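Side-chain contact in 3-oxoacyl-[acyl-carrier-protein] synthase 3 (Micrococcus luteus NCTC 2665, PDB 4EWP), which probably catalyses the first condensation of fatty acid synthesis, joining an acetyl group from acetyl-CoA to two carbons from malonyl-ACP: residues W197-M202 with P241-W246. Numbering follows the deposited sequence.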
loop_
_atom_site.group_PDB
_atom_site.type_symbol
_atom_site.label_atom_id
_atom_site.label_comp_id
_atom_site.label_asym_id
_atom_site.label_seq_id
_atom_site.Cartn_x
_atom_site.Cartn_y
_atom_site.Cartn_z
ATOM N N TRP A 197 6.557 1.340 -16.673
ATOM C CA TRP A 197 6.007 0.323 -15.760
ATOM C C TRP A 197 6.569 -1.075 -16.035
ATOM O O TRP A 197 6.802 -1.850 -15.110
ATOM C CB TRP A 197 4.475 0.321 -15.866
ATOM C CG TRP A 197 3.697 -0.416 -14.792
ATOM C CD1 TRP A 197 3.328 0.067 -13.561
ATOM C CD2 TRP A 197 3.111 -1.730 -14.894
ATOM N NE1 TRP A 197 2.584 -0.877 -12.881
ATOM C CE2 TRP A 197 2.433 -1.984 -13.678
ATOM C CE3 TRP A 197 3.112 -2.719 -15.880
ATOM C CZ2 TRP A 197 1.776 -3.187 -13.428
ATOM C CZ3 TRP A 197 2.449 -3.914 -15.629
ATOM C CH2 TRP A 197 1.793 -4.136 -14.414
ATOM N N SER A 198 6.839 -1.381 -17.300
ATOM C CA SER A 198 7.218 -2.740 -17.652
ATOM C C SER A 198 8.713 -3.027 -17.514
ATOM O O SER A 198 9.141 -4.166 -17.721
ATOM C CB SER A 198 6.748 -3.091 -19.069
ATOM O OG SER A 198 7.619 -2.518 -20.034
ATOM N N THR A 199 9.501 -2.015 -17.153
ATOM C CA THR A 199 10.963 -2.179 -17.079
ATOM C C THR A 199 11.405 -3.227 -16.053
ATOM O O THR A 199 12.284 -4.044 -16.325
ATOM C CB THR A 199 11.684 -0.829 -16.851
ATOM O OG1 THR A 199 11.487 -0.010 -18.010
ATOM C CG2 THR A 199 13.190 -1.037 -16.647
ATOM N N ILE A 200 10.781 -3.194 -14.882
ATOM C CA ILE A 200 10.918 -4.228 -13.869
ATOM C C ILE A 200 9.480 -4.648 -13.571
ATOM O O ILE A 200 8.662 -3.814 -13.197
ATOM C CB ILE A 200 11.533 -3.653 -12.576
ATOM C CG1 ILE A 200 12.865 -2.963 -12.863
ATOM C CG2 ILE A 200 11.716 -4.726 -11.522
ATOM C CD1 ILE A 200 13.394 -2.189 -11.642
ATOM N N SER A 201 9.163 -5.925 -13.747
ATOM C CA SER A 201 7.779 -6.362 -13.657
ATOM C C SER A 201 7.698 -7.870 -13.508
ATOM O O SER A 201 8.718 -8.548 -13.573
ATOM C CB SER A 201 7.013 -5.937 -14.909
ATOM O OG SER A 201 7.524 -6.580 -16.062
ATOM N N MET A 202 6.488 -8.390 -13.296
ATOM C CA MET A 202 6.273 -9.831 -13.210
ATOM C C MET A 202 6.124 -10.379 -14.623
ATOM O O MET A 202 5.803 -9.630 -15.534
ATOM C CB MET A 202 5.019 -10.144 -12.403
ATOM C CG MET A 202 4.961 -9.487 -11.030
ATOM S SD MET A 202 6.279 -10.083 -9.943
ATOM C CE MET A 202 5.797 -11.780 -9.687
ATOM N N PRO A 241 19.952 -3.784 -18.522
ATOM C CA PRO A 241 20.627 -2.589 -19.041
ATOM C C PRO A 241 19.837 -1.292 -18.842
ATOM O O PRO A 241 20.439 -0.275 -18.488
ATOM C CB PRO A 241 20.787 -2.904 -20.535
ATOM C CG PRO A 241 20.894 -4.381 -20.581
ATOM C CD PRO A 241 19.900 -4.858 -19.527
ATOM N N SER A 242 18.526 -1.310 -19.060
ATOM C CA SER A 242 17.726 -0.111 -18.797
ATOM C C SER A 242 17.790 0.291 -17.329
ATOM O O SER A 242 17.964 1.470 -17.006
ATOM C CB SER A 242 16.270 -0.290 -19.230
ATOM O OG SER A 242 16.201 -0.435 -20.628
ATOM N N VAL A 243 17.663 -0.686 -16.441
ATOM C CA VAL A 243 17.740 -0.389 -15.014
ATOM C C VAL A 243 19.028 0.348 -14.670
ATOM O O VAL A 243 18.992 1.345 -13.951
ATOM C CB VAL A 243 17.621 -1.645 -14.151
ATOM C CG1 VAL A 243 17.960 -1.324 -12.704
ATOM C CG2 VAL A 243 16.217 -2.212 -14.260
ATOM N N PHE A 244 20.156 -0.129 -15.202
ATOM C CA PHE A 244 21.458 0.491 -14.911
ATOM C C PHE A 244 21.521 1.955 -15.353
ATOM O O PHE A 244 21.910 2.829 -14.574
ATOM C CB PHE A 244 22.611 -0.293 -15.542
ATOM C CG PHE A 244 23.971 0.310 -15.269
ATOM C CD1 PHE A 244 24.696 -0.056 -14.137
ATOM C CD2 PHE A 244 24.516 1.257 -16.133
ATOM C CE1 PHE A 244 25.947 0.504 -13.880
ATOM C CE2 PHE A 244 25.757 1.822 -15.876
ATOM C CZ PHE A 244 26.477 1.440 -14.748
ATOM N N ARG A 245 21.151 2.223 -16.604
ATOM C CA ARG A 245 21.169 3.592 -17.119
ATOM C C ARG A 245 20.305 4.523 -16.278
ATOM O O ARG A 245 20.692 5.655 -15.985
ATOM C CB ARG A 245 20.731 3.645 -18.585
ATOM C CG ARG A 245 21.798 3.191 -19.537
ATOM C CD ARG A 245 21.427 3.462 -20.978
ATOM N NE ARG A 245 20.243 2.726 -21.381
ATOM C CZ ARG A 245 20.269 1.516 -21.922
ATOM N NH1 ARG A 245 21.417 0.897 -22.120
ATOM N NH2 ARG A 245 19.141 0.917 -22.261
ATOM N N TRP A 246 19.138 4.041 -15.879
ATOM C CA TRP A 246 18.228 4.845 -15.061
ATOM C C TRP A 246 18.747 4.947 -13.619
ATOM O O TRP A 246 18.906 6.040 -13.066
ATOM C CB TRP A 246 16.815 4.230 -15.125
ATOM C CG TRP A 246 15.788 4.850 -14.234
ATOM C CD1 TRP A 246 15.129 6.025 -14.442
ATOM C CD2 TRP A 246 15.267 4.309 -13.004
ATOM N NE1 TRP A 246 14.249 6.261 -13.409
ATOM C CE2 TRP A 246 14.316 5.223 -12.516
ATOM C CE3 TRP A 246 15.516 3.143 -12.275
ATOM C CZ2 TRP A 246 13.618 5.012 -11.334
ATOM C CZ3 TRP A 246 14.832 2.933 -11.103
ATOM C CH2 TRP A 246 13.884 3.859 -10.643
#
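Val243, in the first turn of helix 240-262, presents a single methyl, CG2, to both Thr199 and Ile200. Ile200 reaches it through the longer branch of its side chain: CG1 lies 3.7 Å from Val243 CG2, and CD1 follows at 3.9 Å from that same methyl, the two side chains crossing at about a right angle. With CG1 of Ile200 anti to its own carbonyl carbon (chi1 -55°) and the chain extended beyond it, the CB-CG1 bond heads for the helix and CG1-CD1 lies across the valine methyl. Thr199 contributes CG2, 4.0 Å from Val243 CG2 and 4.1 Å from Ser242 CB, so the apolar side of the threonine faces the helix. Thr199 OG1 makes a weak hydrogen bond to Arg196 O, while Ser242 OG is hydrogen-bonded to Asp239 OD2. No hydrogen bond joins the two segments, and the contact is small and purely van der Waals. Ile200 is also about 6 Å, side chain to side chain, from Cys123, a predicted active-site residue, so the isoleucine end of the contact probably lies near the catalytic centre. Strand 200-202 pairs antiparallel with strand 236-238, whose Gln238 touches both Ile200 and Val243, and the chain passes through Asp239 into helix 240-262.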